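Local coordinates for Ton_1535 (Thermococcus onnurineus, PDB 3ZPJ), which is of unknown function but folds as an all-helical alpha-solenoid whose regular course is interrupted by a left-handed helical turn, at residues P110-A121 with I136-A147; F278-A287 with F302-K311. All coordinates share one frame; numbering follows the deposited sequence.

Interaction 1: P110-A121 with I136-A147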
loop_
_atom_site.group_PDB
_atom_site.type_symbol
_atom_site.label_atom_id
_atom_site.label_comp_id
_atom_site.label_asym_id
_atom_site.label_seq_id
_atom_site.Cartn_x
_atom_site.Cartn_y
_atom_site.Cartn_z
ATOM N N PRO A 110 3.417 -18.486 -23.364
ATOM C CA PRO A 110 3.798 -18.241 -21.960
ATOM C C PRO A 110 3.833 -16.766 -21.617
ATOM O O PRO A 110 3.527 -16.384 -20.480
ATOM C CB PRO A 110 5.196 -18.873 -21.826
ATOM C CG PRO A 110 5.625 -19.240 -23.224
ATOM C CD PRO A 110 4.387 -19.336 -24.076
ATOM N N ILE A 111 4.195 -15.936 -22.587
ATOM C CA ILE A 111 4.137 -14.506 -22.351
ATOM C C ILE A 111 2.672 -14.097 -22.209
ATOM O O ILE A 111 2.341 -13.295 -21.346
ATOM C CB ILE A 111 4.879 -13.678 -23.434
ATOM C CG1 ILE A 111 6.365 -14.024 -23.428
ATOM C CG2 ILE A 111 4.732 -12.184 -23.166
ATOM C CD1 ILE A 111 7.177 -13.209 -24.390
ATOM N N GLU A 112 1.774 -14.670 -23.012
ATOM C CA GLU A 112 0.373 -14.324 -22.809
ATOM C C GLU A 112 -0.103 -14.818 -21.438
ATOM O O GLU A 112 -0.707 -14.054 -20.667
ATOM C CB GLU A 112 -0.530 -14.834 -23.927
ATOM C CG GLU A 112 -1.873 -14.094 -23.998
ATOM C CD GLU A 112 -2.801 -14.644 -25.074
ATOM O OE1 GLU A 112 -2.355 -15.505 -25.867
ATOM O OE2 GLU A 112 -3.976 -14.212 -25.126
ATOM N N LYS A 113 0.191 -16.080 -21.125
ATOM C CA LYS A 113 -0.158 -16.630 -19.819
ATOM C C LYS A 113 0.293 -15.723 -18.673
ATOM O O LYS A 113 -0.490 -15.426 -17.772
ATOM C CB LYS A 113 0.456 -17.991 -19.626
ATOM C CG LYS A 113 -0.047 -18.743 -18.405
ATOM C CD LYS A 113 0.244 -20.233 -18.584
ATOM C CE LYS A 113 0.050 -21.012 -17.298
ATOM N NZ LYS A 113 0.080 -22.489 -17.549
ATOM N N GLY A 114 1.544 -15.277 -18.736
ATOM C CA GLY A 114 2.131 -14.470 -17.683
ATOM C C GLY A 114 1.348 -13.194 -17.481
ATOM O O GLY A 114 1.119 -12.768 -16.353
ATOM N N MET A 115 0.937 -12.592 -18.591
ATOM C CA MET A 115 0.220 -11.321 -18.577
ATOM C C MET A 115 -1.130 -11.469 -17.899
ATOM O O MET A 115 -1.516 -10.663 -17.041
ATOM C CB MET A 115 0.016 -10.838 -20.012
ATOM C CG MET A 115 1.299 -10.469 -20.730
ATOM S SD MET A 115 1.956 -8.904 -20.156
ATOM C CE MET A 115 2.206 -8.149 -21.754
ATOM N N VAL A 116 -1.850 -12.504 -18.311
ATOM C CA VAL A 116 -3.141 -12.813 -17.733
ATOM C C VAL A 116 -2.983 -13.114 -16.250
ATOM O O VAL A 116 -3.755 -12.614 -15.443
ATOM C CB VAL A 116 -3.795 -14.004 -18.455
ATOM C CG1 VAL A 116 -4.951 -14.561 -17.648
ATOM C CG2 VAL A 116 -4.247 -13.592 -19.850
ATOM N N LEU A 117 -1.967 -13.887 -15.873
ATOM C CA LEU A 117 -1.792 -14.190 -14.442
ATOM C C LEU A 117 -1.604 -12.947 -13.564
ATOM O O LEU A 117 -2.134 -12.875 -12.445
ATOM C CB LEU A 117 -0.648 -15.162 -14.206
ATOM C CG LEU A 117 -0.952 -16.529 -14.791
ATOM C CD1 LEU A 117 0.241 -17.438 -14.602
ATOM C CD2 LEU A 117 -2.171 -17.086 -14.096
ATOM N N SER A 118 -0.873 -11.963 -14.072
ATOM C CA SER A 118 -0.566 -10.795 -13.247
ATOM C C SER A 118 -1.798 -9.913 -13.073
ATOM O O SER A 118 -1.898 -9.185 -12.087
ATOM C CB SER A 118 0.617 -10.004 -13.820
ATOM O OG SER A 118 0.508 -9.879 -15.224
ATOM N N THR A 119 -2.719 -9.979 -14.036
ATOM C CA THR A 119 -3.999 -9.272 -13.981
ATOM C C THR A 119 -4.844 -9.911 -12.891
ATOM O O THR A 119 -5.457 -9.237 -12.060
ATOM C CB THR A 119 -4.776 -9.379 -15.337
ATOM O OG1 THR A 119 -4.122 -8.595 -16.335
ATOM C CG2 THR A 119 -6.214 -8.878 -15.201
ATOM N N LEU A 120 -4.868 -11.231 -12.917
ATOM C CA LEU A 120 -5.574 -12.018 -11.931
ATOM C C LEU A 120 -4.961 -11.797 -10.555
ATOM O O LEU A 120 -5.672 -11.656 -9.567
ATOM C CB LEU A 120 -5.493 -13.476 -12.345
ATOM C CG LEU A 120 -5.701 -14.692 -11.448
ATOM C CD1 LEU A 120 -6.848 -14.548 -10.491
ATOM C CD2 LEU A 120 -5.936 -15.891 -12.385
ATOM N N ALA A 121 -3.637 -11.760 -10.497
ATOM C CA ALA A 121 -2.965 -11.423 -9.251
ATOM C C ALA A 121 -3.383 -10.025 -8.784
ATOM O O ALA A 121 -3.573 -9.785 -7.593
ATOM C CB ALA A 121 -1.465 -11.487 -9.429
ATOM N N ILE A 136 0.620 -15.575 -6.998
ATOM C CA ILE A 136 0.261 -15.589 -8.392
ATOM C C ILE A 136 1.156 -14.660 -9.208
ATOM O O ILE A 136 1.563 -15.003 -10.328
ATOM C CB ILE A 136 -1.220 -15.232 -8.569
ATOM C CG1 ILE A 136 -2.088 -16.279 -7.871
ATOM C CG2 ILE A 136 -1.581 -15.096 -10.049
ATOM C CD1 ILE A 136 -1.767 -17.710 -8.266
ATOM N N PHE A 137 1.486 -13.500 -8.643
ATOM C CA PHE A 137 2.423 -12.601 -9.310
ATOM C C PHE A 137 3.730 -13.341 -9.572
ATOM O O PHE A 137 4.335 -13.188 -10.627
ATOM C CB PHE A 137 2.703 -11.344 -8.473
ATOM C CG PHE A 137 1.777 -10.189 -8.757
ATOM C CD1 PHE A 137 1.705 -9.633 -10.030
ATOM C CD2 PHE A 137 1.013 -9.624 -7.738
ATOM C CE1 PHE A 137 0.877 -8.543 -10.300
ATOM C CE2 PHE A 137 0.171 -8.533 -7.994
ATOM C CZ PHE A 137 0.101 -7.986 -9.281
ATOM N N ASN A 138 4.157 -14.145 -8.603
ATOM C CA ASN A 138 5.411 -14.866 -8.715
ATOM C C ASN A 138 5.360 -15.967 -9.754
ATOM O O ASN A 138 6.331 -16.187 -10.471
ATOM C CB ASN A 138 5.836 -15.430 -7.362
ATOM C CG ASN A 138 6.619 -14.423 -6.550
ATOM O OD1 ASN A 138 6.086 -13.788 -5.645
ATOM N ND2 ASN A 138 7.874 -14.241 -6.899
ATOM N N ILE A 139 4.230 -16.668 -9.819
ATOM C CA ILE A 139 4.004 -17.645 -10.875
ATOM C C ILE A 139 3.985 -16.913 -12.223
ATOM O O ILE A 139 4.587 -17.378 -13.200
ATOM C CB ILE A 139 2.667 -18.396 -10.709
ATOM C CG1 ILE A 139 2.525 -18.976 -9.302
ATOM C CG2 ILE A 139 2.537 -19.504 -11.753
ATOM C CD1 ILE A 139 3.744 -19.673 -8.801
ATOM N N ALA A 140 3.311 -15.760 -12.269
ATOM C CA ALA A 140 3.242 -15.015 -13.521
ATOM C C ALA A 140 4.660 -14.718 -13.967
ATOM O O ALA A 140 5.032 -15.015 -15.098
ATOM C CB ALA A 140 2.447 -13.731 -13.370
ATOM N N PHE A 141 5.458 -14.187 -13.043
ATOM C CA PHE A 141 6.861 -13.862 -13.310
ATOM C C PHE A 141 7.691 -15.073 -13.741
ATOM O O PHE A 141 8.427 -14.986 -14.725
ATOM C CB PHE A 141 7.490 -13.183 -12.090
ATOM C CG PHE A 141 8.964 -12.840 -12.248
ATOM C CD1 PHE A 141 9.361 -11.706 -12.944
ATOM C CD2 PHE A 141 9.943 -13.638 -11.673
ATOM C CE1 PHE A 141 10.714 -11.388 -13.069
ATOM C CE2 PHE A 141 11.286 -13.317 -11.787
ATOM C CZ PHE A 141 11.664 -12.185 -12.485
ATOM N N ASP A 142 7.557 -16.195 -13.025
ATOM C CA ASP A 142 8.274 -17.421 -13.380
ATOM C C ASP A 142 7.861 -17.894 -14.771
ATOM O O ASP A 142 8.652 -18.488 -15.480
ATOM C CB ASP A 142 8.000 -18.563 -12.384
ATOM C CG ASP A 142 8.423 -18.240 -10.952
ATOM O OD1 ASP A 142 9.289 -17.367 -10.745
ATOM O OD2 ASP A 142 7.875 -18.878 -10.023
ATOM N N THR A 143 6.611 -17.646 -15.143
ATOM C CA THR A 143 6.100 -18.114 -16.420
ATOM C C THR A 143 6.789 -17.396 -17.565
ATOM O O THR A 143 7.177 -18.026 -18.548
ATOM C CB THR A 143 4.581 -17.906 -16.536
ATOM O OG1 THR A 143 3.941 -18.562 -15.444
ATOM C CG2 THR A 143 4.043 -18.487 -17.856
ATOM N N ILE A 144 6.957 -16.085 -17.430
ATOM C CA ILE A 144 7.582 -15.312 -18.491
ATOM C C ILE A 144 9.081 -15.590 -18.551
ATOM O O ILE A 144 9.611 -16.036 -19.584
ATOM C CB ILE A 144 7.311 -13.825 -18.319
ATOM C CG1 ILE A 144 5.832 -13.550 -18.580
ATOM C CG2 ILE A 144 8.187 -13.014 -19.268
ATOM C CD1 ILE A 144 5.419 -12.122 -18.286
ATOM N N ILE A 145 9.750 -15.379 -17.426
ATOM C CA ILE A 145 11.189 -15.616 -17.339
ATOM C C ILE A 145 11.641 -17.022 -17.774
ATOM O O ILE A 145 12.772 -17.209 -18.212
ATOM C CB ILE A 145 11.708 -15.351 -15.918
ATOM C CG1 ILE A 145 13.191 -14.993 -15.941
ATOM C CG2 ILE A 145 11.462 -16.542 -15.035
ATOM C CD1 ILE A 145 13.450 -13.581 -16.386
ATOM N N GLY A 146 10.774 -18.015 -17.648
ATOM C CA GLY A 146 11.186 -19.367 -17.963
ATOM C C GLY A 146 10.966 -19.696 -19.424
ATOM O O GLY A 146 11.493 -20.687 -19.930
ATOM N N ALA A 147 10.174 -18.865 -20.098
ATOM C CA ALA A 147 9.800 -19.104 -21.486
ATOM C C ALA A 147 11.014 -19.061 -22.405
ATOM O O ALA A 147 12.025 -18.433 -22.082
ATOM C CB ALA A 147 8.763 -18.107 -21.936
#
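Leu117 and Ala140 meet where two antiparallel helices lie close together, and the leucine side chain can be followed outward as a knob entering a hole. Leu117 CB rests on Ala140 CB at 3.5 Å. With CG anti to the carbonyl carbon (chi1 -66°), the branch reaches across helix 136-146, meeting Thr143 at about a right angle, and Leu117 CD1 ends 4.0 Å from Thr143 OG1, with Ile139 CG2 close by; Ile136 completes the hole, its CG2 lying against Leu117 O. Thr143 returns the gesture as a knob among Pro110, Lys113, Gly114 and Leu117. Thr143 CG2 is the atom that enters, 3.4 Å from Pro110 O, while OG1 turns back to its own helix and donates to Ile139 O from above the carbonyl plane, on the face opposite Thr143 N.

The pair illustrates the helical hairpin from which an alpha-solenoid is built: the axes approach to 8.0 Å at 165°, and small residues permit it, Gly114 and Ala140 having CA atoms 4.3 Å apart. Gly114, with no side chain, lets Ile144 CG1 pack on its CA.

Toward the C-terminal end of 110-121, Ala121 CB sits over the centre of the Phe137 ring, 3.4 Å from the centroid and 8° off the normal, a CH-pi contact. Ser118 CB touches the same ring at CE1. Replacing Phe137 by an alanine is likely to leave Ala121 CB without its aromatic face and to open a gap beside Ser118 and Leu165 of helix 151-170. At the other end, Pro110 CG meets Ala147 CB at 3.6 Å.

Interaction 2: F278-A287 with F302-K311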
loop_
_atom_site.group_PDB
_atom_site.type_symbol
_atom_site.label_atom_id
_atom_site.label_comp_id
_atom_site.label_asym_id
_atom_site.label_seq_id
_atom_site.Cartn_x
_atom_site.Cartn_y
_atom_site.Cartn_z
ATOM N N PHE A 278 0.238 5.288 27.510
ATOM C CA PHE A 278 1.156 4.641 26.597
ATOM C C PHE A 278 1.514 3.238 27.019
ATOM O O PHE A 278 1.692 2.970 28.203
ATOM C CB PHE A 278 2.429 5.467 26.488
ATOM C CG PHE A 278 2.222 6.818 25.877
ATOM C CD1 PHE A 278 1.769 6.941 24.577
ATOM C CD2 PHE A 278 2.501 7.965 26.595
ATOM C CE1 PHE A 278 1.587 8.189 24.010
ATOM C CE2 PHE A 278 2.326 9.210 26.031
ATOM C CZ PHE A 278 1.868 9.323 24.743
ATOM N N THR A 279 1.619 2.338 26.048
ATOM C CA THR A 279 2.274 1.071 26.308
ATOM C C THR A 279 3.752 1.312 26.078
ATOM O O THR A 279 4.124 2.243 25.367
ATOM C CB THR A 279 1.835 -0.004 25.346
ATOM O OG1 THR A 279 2.142 0.420 24.023
ATOM C CG2 THR A 279 0.344 -0.265 25.470
ATOM N N ASP A 280 4.590 0.470 26.669
ATOM C CA ASP A 280 6.031 0.648 26.584
ATOM C C ASP A 280 6.496 0.635 25.139
ATOM O O ASP A 280 7.421 1.348 24.761
ATOM C CB ASP A 280 6.756 -0.433 27.380
ATOM C CG ASP A 280 8.180 -0.050 27.704
ATOM O OD1 ASP A 280 8.400 1.077 28.200
ATOM O OD2 ASP A 280 9.083 -0.868 27.447
ATOM N N VAL A 281 5.835 -0.165 24.317
ATOM C CA VAL A 281 6.176 -0.182 22.917
ATOM C C VAL A 281 5.833 1.166 22.262
ATOM O O VAL A 281 6.618 1.682 21.465
ATOM C CB VAL A 281 5.509 -1.364 22.197
ATOM C CG1 VAL A 281 5.565 -1.180 20.680
ATOM C CG2 VAL A 281 6.177 -2.666 22.636
ATOM N N ASN A 282 4.686 1.746 22.613
ATOM C CA ASN A 282 4.349 3.094 22.143
ATOM C C ASN A 282 5.436 4.096 22.549
ATOM O O ASN A 282 5.872 4.924 21.743
ATOM C CB ASN A 282 2.982 3.550 22.672
ATOM C CG ASN A 282 1.820 2.786 22.044
ATOM O OD1 ASN A 282 1.950 2.235 20.949
ATOM N ND2 ASN A 282 0.680 2.756 22.735
ATOM N N VAL A 283 5.890 3.989 23.793
ATOM C CA VAL A 283 6.967 4.835 24.281
ATOM C C VAL A 283 8.237 4.685 23.445
ATOM O O VAL A 283 8.816 5.671 22.985
ATOM C CB VAL A 283 7.278 4.507 25.728
ATOM C CG1 VAL A 283 8.426 5.352 26.220
ATOM C CG2 VAL A 283 6.042 4.713 26.569
ATOM N N GLN A 284 8.655 3.445 23.235
ATOM C CA GLN A 284 9.818 3.166 22.405
ATOM C C GLN A 284 9.655 3.742 21.015
ATOM O O GLN A 284 10.572 4.346 20.462
ATOM C CB GLN A 284 10.039 1.664 22.316
ATOM C CG GLN A 284 10.276 1.039 23.673
ATOM C CD GLN A 284 10.115 -0.456 23.655
ATOM O OE1 GLN A 284 10.141 -1.078 22.592
ATOM N NE2 GLN A 284 9.945 -1.047 24.830
ATOM N N HIS A 285 8.470 3.559 20.459
ATOM C CA HIS A 285 8.205 3.979 19.095
ATOM C C HIS A 285 8.282 5.505 18.973
ATOM O O HIS A 285 8.899 6.043 18.044
ATOM C CB HIS A 285 6.831 3.464 18.650
ATOM C CG HIS A 285 6.587 3.602 17.178
ATOM N ND1 HIS A 285 7.594 3.884 16.282
ATOM C CD2 HIS A 285 5.449 3.492 16.451
ATOM C CE1 HIS A 285 7.087 3.944 15.061
ATOM N NE2 HIS A 285 5.790 3.714 15.137
ATOM N N ILE A 286 7.659 6.198 19.921
ATOM C CA ILE A 286 7.662 7.651 19.906
ATOM C C ILE A 286 9.079 8.200 20.101
ATOM O O ILE A 286 9.457 9.193 19.464
ATOM C CB ILE A 286 6.680 8.210 20.942
ATOM C CG1 ILE A 286 5.250 7.936 20.487
ATOM C CG2 ILE A 286 6.881 9.700 21.138
ATOM C CD1 ILE A 286 4.204 8.115 21.567
ATOM N N ALA A 287 9.864 7.531 20.950
ATOM C CA ALA A 287 11.253 7.923 21.185
ATOM C C ALA A 287 12.086 7.827 19.910
ATOM O O ALA A 287 12.910 8.689 19.609
ATOM C CB ALA A 287 11.875 7.084 22.306
ATOM N N PHE A 302 10.941 10.720 26.360
ATOM C CA PHE A 302 10.387 9.401 26.089
ATOM C C PHE A 302 11.362 8.257 26.351
ATOM O O PHE A 302 11.014 7.310 27.052
ATOM C CB PHE A 302 9.773 9.340 24.693
ATOM C CG PHE A 302 8.435 9.995 24.621
ATOM C CD1 PHE A 302 7.295 9.298 24.972
ATOM C CD2 PHE A 302 8.318 11.317 24.256
ATOM C CE1 PHE A 302 6.057 9.900 24.936
ATOM C CE2 PHE A 302 7.087 11.920 24.214
ATOM C CZ PHE A 302 5.954 11.211 24.558
ATOM N N ALA A 303 12.581 8.368 25.833
ATOM C CA ALA A 303 13.593 7.344 26.044
ATOM C C ALA A 303 13.771 6.983 27.524
ATOM O O ALA A 303 13.894 5.806 27.872
ATOM C CB ALA A 303 14.913 7.777 25.434
ATOM N N LYS A 304 13.762 7.983 28.400
ATOM C CA LYS A 304 13.939 7.716 29.821
ATOM C C LYS A 304 12.755 6.979 30.470
ATOM O O LYS A 304 12.855 6.527 31.611
ATOM C CB LYS A 304 14.263 9.008 30.582
ATOM C CG LYS A 304 15.481 9.734 30.042
ATOM C CD LYS A 304 16.149 10.586 31.109
ATOM C CE LYS A 304 16.019 12.066 30.800
ATOM N NZ LYS A 304 17.159 12.844 31.352
ATOM N N GLU A 305 11.642 6.845 29.748
ATOM C CA GLU A 305 10.467 6.167 30.299
ATOM C C GLU A 305 10.302 4.763 29.758
ATOM O O GLU A 305 9.392 4.047 30.172
ATOM C CB GLU A 305 9.184 6.972 30.045
ATOM C CG GLU A 305 8.989 8.169 30.969
ATOM C CD GLU A 305 8.609 7.773 32.395
ATOM O OE1 GLU A 305 7.454 7.332 32.611
ATOM O OE2 GLU A 305 9.460 7.915 33.302
ATOM N N ILE A 306 11.169 4.379 28.823
ATOM C CA ILE A 306 11.183 3.017 28.303
ATOM C C ILE A 306 11.544 2.036 29.415
ATOM O O ILE A 306 12.600 2.149 30.037
ATOM C CB ILE A 306 12.192 2.863 27.160
ATOM C CG1 ILE A 306 11.820 3.780 25.994
ATOM C CG2 ILE A 306 12.265 1.413 26.704
ATOM C CD1 ILE A 306 12.937 3.933 24.975
ATOM N N GLN A 307 10.657 1.080 29.669
ATOM C CA GLN A 307 10.838 0.136 30.766
ATOM C C GLN A 307 11.747 -1.031 30.387
ATOM O O GLN A 307 12.541 -1.487 31.200
ATOM C CB GLN A 307 9.484 -0.371 31.269
ATOM C CG GLN A 307 8.650 0.682 31.985
ATOM C CD GLN A 307 9.169 0.990 33.379
ATOM O OE1 GLN A 307 9.380 2.152 33.734
ATOM N NE2 GLN A 307 9.367 -0.050 34.186
ATOM N N ASN A 308 11.642 -1.515 29.155
ATOM C CA ASN A 308 12.559 -2.557 28.693
ATOM C C ASN A 308 14.012 -2.085 28.717
ATOM O O ASN A 308 14.391 -1.178 27.978
ATOM C CB ASN A 308 12.212 -3.046 27.288
ATOM C CG ASN A 308 13.224 -4.049 26.774
ATOM O OD1 ASN A 308 14.245 -3.682 26.189
ATOM N ND2 ASN A 308 12.964 -5.325 27.025
ATOM N N ILE A 309 14.818 -2.727 29.556
ATOM C CA ILE A 309 16.177 -2.280 29.823
ATOM C C ILE A 309 17.054 -2.202 28.566
ATOM O O ILE A 309 17.927 -1.342 28.460
ATOM C CB ILE A 309 16.831 -3.124 30.964
ATOM C CG1 ILE A 309 18.032 -2.401 31.547
ATOM C CG2 ILE A 309 17.207 -4.516 30.489
ATOM C CD1 ILE A 309 18.621 -3.107 32.735
ATOM N N HIS A 310 16.797 -3.064 27.592
ATOM C CA HIS A 310 17.616 -3.076 26.387
ATOM C C HIS A 310 17.172 -2.021 25.390
ATOM O O HIS A 310 17.999 -1.338 24.778
ATOM C CB HIS A 310 17.622 -4.467 25.757
ATOM C CG HIS A 310 18.154 -5.530 26.670
ATOM N ND1 HIS A 310 17.335 -6.346 27.420
ATOM C CD2 HIS A 310 19.424 -5.887 26.978
ATOM C CE1 HIS A 310 18.076 -7.170 28.142
ATOM N NE2 HIS A 310 19.348 -6.912 27.892
ATOM N N LYS A 311 15.862 -1.884 25.229
ATOM C CA LYS A 311 15.329 -0.872 24.334
ATOM C C LYS A 311 15.712 0.513 24.838
ATOM O O LYS A 311 16.044 1.396 24.054
ATOM C CB LYS A 311 13.811 -0.996 24.196
ATOM C CG LYS A 311 13.372 -1.488 22.823
ATOM C CD LYS A 311 13.808 -2.928 22.595
ATOM C CE LYS A 311 13.705 -3.319 21.135
ATOM N NZ LYS A 311 14.749 -2.644 20.313
#
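Asp280 joins the two segments by hydrogen bonds, its carboxylate receiving two successive backbone N-H groups of the linker between helix 296-303 and helix 309-325. Gln307 N reaches Asp280 OD1 at 2.7 Å and almost straight (172°), and Asn308 N reaches Asp280 OD2 at 3.1 Å; both arrive on the syn side, out of the carboxylate plane. Placing CG anti to the backbone N (chi1 -161°) carries the group across to this linker. OD2 takes a second bond, from Gln284 NE2 on the face opposite Asn308 N, so this oxygen is gripped from both sides. Asn308 in turn N-caps helix 309-325, Asn308 OD1 accepting from Lys311 N at 2.6 Å. The carboxylate of one solenoid helix thus holds the connection between the next two.

Aromatic contacts gather on Phe302. Ile286 CG2 stands over the centre of its ring, 3.6 Å from the centroid, a CH-pi contact, while the ring edge is directed at the face of Phe278 in an offset edge-to-face pair with planes at 77°. Phe278 and Ile286 also pack on helix 240-256, on Val241 and Ile245.

Aliphatic packing fills the middle. Val283 CG1 meets Ile306 CG1 at 3.7 Å, the two side chains running antiparallel, and the Gln284 side chain crosses that of Ile306 at about a right angle, CG against CG2. Ala287 CB lies against Phe302 CB at 3.9 Å.

In the fold
Followed from the N terminus, the chain passes through six helices before helix 110-126, which pairs with helix 130-146 in interaction 1; the 14 residues between its segments are mostly helical and turn the chain back on itself. Seven more helices follow before interaction 2, where helix 280-293 is tied to the end of helix 296-303 and the start of helix 309-325, again across 14 intervening residues. The two loops neither nest nor cross: one closes before the other opens. The centres of interactions 1 and 2 are about 45 Å apart, on opposite sides of the centre of the chain. The nearest atoms of the two interactions are about 27 Å apart. Each fastens sequence neighbours locally, as expected of a solenoid.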